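Telomere length regulator taz1 (Schizosaccharomyces pombe, PDB 4ZMK) binds double-stranded telomeric DNA as a homodimer and regulates telomere length, the chain here being its dimerization domain. Local coordinates at residues T2-T7 against S54-K59. Numbering follows the deposited sequence.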
loop_
_atom_site.group_PDB
_atom_site.type_symbol
_atom_site.label_atom_id
_atom_site.label_comp_id
_atom_site.label_asym_id
_atom_site.label_seq_id
_atom_site.Cartn_x
_atom_site.Cartn_y
_atom_site.Cartn_z
ATOM N N THR A 2 1.547 17.267 -3.412
ATOM C CA THR A 2 1.874 17.354 -2.000
ATOM C C THR A 2 3.264 16.770 -1.792
ATOM O O THR A 2 3.851 16.215 -2.711
ATOM C CB THR A 2 0.879 16.593 -1.115
ATOM O OG1 THR A 2 1.066 15.182 -1.287
ATOM C CG2 THR A 2 -0.537 16.957 -1.479
ATOM N N PHE A 3 3.776 16.895 -0.575
ATOM C CA PHE A 3 5.054 16.303 -0.216
ATOM C C PHE A 3 5.035 14.799 -0.447
ATOM O O PHE A 3 5.950 14.256 -1.050
ATOM C CB PHE A 3 5.401 16.614 1.243
ATOM C CG PHE A 3 6.709 16.045 1.679
ATOM C CD1 PHE A 3 6.764 14.822 2.333
ATOM C CD2 PHE A 3 7.888 16.724 1.430
ATOM C CE1 PHE A 3 7.969 14.290 2.729
ATOM C CE2 PHE A 3 9.091 16.202 1.827
ATOM C CZ PHE A 3 9.135 14.979 2.477
ATOM N N SER A 4 3.986 14.132 0.021
ATOM C CA SER A 4 3.892 12.683 -0.109
ATOM C C SER A 4 3.694 12.233 -1.557
ATOM O O SER A 4 4.320 11.278 -1.981
ATOM C CB SER A 4 2.766 12.137 0.766
ATOM O OG SER A 4 3.023 12.403 2.129
ATOM N N GLU A 5 2.837 12.915 -2.313
ATOM C CA GLU A 5 2.622 12.578 -3.718
ATOM C C GLU A 5 3.934 12.614 -4.503
ATOM O O GLU A 5 4.230 11.710 -5.286
ATOM C CB GLU A 5 1.608 13.533 -4.352
ATOM C CG GLU A 5 0.212 13.412 -3.786
ATOM C CD GLU A 5 -0.766 14.372 -4.430
ATOM O OE1 GLU A 5 -0.318 15.391 -4.996
ATOM O OE2 GLU A 5 -1.984 14.102 -4.375
ATOM N N ARG A 6 4.723 13.661 -4.281
ATOM C CA ARG A 6 5.979 13.827 -4.986
ATOM C C ARG A 6 7.021 12.830 -4.498
ATOM O O ARG A 6 7.737 12.232 -5.300
ATOM C CB ARG A 6 6.488 15.253 -4.819
ATOM C CG ARG A 6 7.797 15.529 -5.525
ATOM C CD ARG A 6 7.594 15.924 -6.979
ATOM N NE ARG A 6 8.863 16.321 -7.584
ATOM C CZ ARG A 6 9.469 15.662 -8.570
ATOM N NH1 ARG A 6 8.914 14.573 -9.082
ATOM N NH2 ARG A 6 10.627 16.098 -9.053
ATOM N N THR A 7 7.102 12.644 -3.187
ATOM C CA THR A 7 8.131 11.801 -2.598
ATOM C C THR A 7 7.902 10.341 -2.985
ATOM O O THR A 7 8.860 9.601 -3.229
ATOM C CB THR A 7 8.162 11.954 -1.055
ATOM O OG1 THR A 7 8.504 13.299 -0.717
ATOM C CG2 THR A 7 9.176 11.034 -0.423
ATOM N N SER A 54 0.893 6.651 3.832
ATOM C CA SER A 54 -0.104 5.591 3.726
ATOM C C SER A 54 -1.427 6.110 3.177
ATOM O O SER A 54 -2.012 5.533 2.273
ATOM C CB SER A 54 -0.321 4.942 5.094
ATOM O OG SER A 54 -1.232 3.863 5.014
ATOM N N HIS A 55 -1.884 7.211 3.758
ATOM C CA HIS A 55 -3.120 7.873 3.379
ATOM C C HIS A 55 -3.100 8.403 1.954
ATOM O O HIS A 55 -4.079 8.300 1.225
ATOM C CB HIS A 55 -3.392 9.022 4.345
ATOM C CG HIS A 55 -4.732 9.651 4.168
ATOM N ND1 HIS A 55 -4.894 10.920 3.649
ATOM C CD2 HIS A 55 -5.974 9.192 4.434
ATOM C CE1 HIS A 55 -6.178 11.212 3.606
ATOM N NE2 HIS A 55 -6.860 10.179 4.080
ATOM N N THR A 56 -1.983 9.000 1.575
ATOM C CA THR A 56 -1.814 9.538 0.237
ATOM C C THR A 56 -1.857 8.412 -0.795
ATOM O O THR A 56 -2.486 8.536 -1.833
ATOM C CB THR A 56 -0.487 10.316 0.144
ATOM O OG1 THR A 56 -0.525 11.409 1.069
ATOM C CG2 THR A 56 -0.211 10.831 -1.275
ATOM N N LEU A 57 -1.184 7.310 -0.488
ATOM C CA LEU A 57 -1.156 6.155 -1.362
ATOM C C LEU A 57 -2.559 5.547 -1.509
ATOM O O LEU A 57 -3.003 5.245 -2.616
ATOM C CB LEU A 57 -0.169 5.128 -0.824
ATOM C CG LEU A 57 0.029 3.831 -1.598
ATOM C CD1 LEU A 57 0.581 4.112 -2.951
ATOM C CD2 LEU A 57 0.981 2.933 -0.841
ATOM N N SER A 58 -3.258 5.393 -0.391
ATOM C CA SER A 58 -4.610 4.836 -0.398
ATOM C C SER A 58 -5.535 5.693 -1.277
ATOM O O SER A 58 -6.274 5.194 -2.112
ATOM C CB SER A 58 -5.144 4.752 1.023
ATOM O OG SER A 58 -6.368 4.060 1.079
ATOM N N LYS A 59 -5.449 6.997 -1.094
ATOM C CA LYS A 59 -6.279 7.943 -1.811
ATOM C C LYS A 59 -5.979 7.871 -3.311
ATOM O O LYS A 59 -6.882 8.013 -4.144
ATOM C CB LYS A 59 -6.043 9.346 -1.240
ATOM C CG LYS A 59 -6.806 10.457 -1.879
ATOM C CD LYS A 59 -6.366 11.811 -1.327
ATOM C CE LYS A 59 -6.772 12.932 -2.288
ATOM N NZ LYS A 59 -6.104 14.232 -2.003
HETATM O O HOH W 1 -0.663 14.302 0.355
HETATM O O HOH W 2 0.411 14.185 2.828
HETATM O O HOH W 3 -3.168 11.294 -3.770
#
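A capped N-terminal helical turn, residues 3-7, packs on the long helix 44-70 of the Taz1 dimerization domain, with Ser4 and Glu5 meeting Thr56. Ser4 lays its CB 3.4 Å from Thr56 OG1, while the methyl CG2 of Thr56 reaches Glu5 CG at 3.6 Å, the two side chains crossing at about a right angle. One torsion of Thr56 sorts its two branches between these neighbours: with chi1 at -61°, CG2 lies anti to the backbone N, and OG1, beside that N, faces Ser4 CB and bonds to Asp52 O one turn earlier in its own helix. The short helix begins with a capping box, a reciprocal pair in which Glu5 N donates to Thr2 OG1 in a nearly straight bond (171°) and Thr2 N returns one to Glu5 OE1 at 3.1 Å, from above the carboxylate plane. Glu5 has two conformers, and its side-chain contacts here are those of one. Water extends the contact, one molecule near the capping hydroxyl of Thr2 donating to Thr56 OG1 at 3.0 Å. An alanine in place of Thr56 would probably leave this water without that acceptor and open a gap beside Glu5 CG. Elsewhere on helix 44-70, Leu57 packs against helix 20-40, and Ser54 and Ser58 hydrogen-bond to Thr35 and Asp32 of the second subunit, respectively.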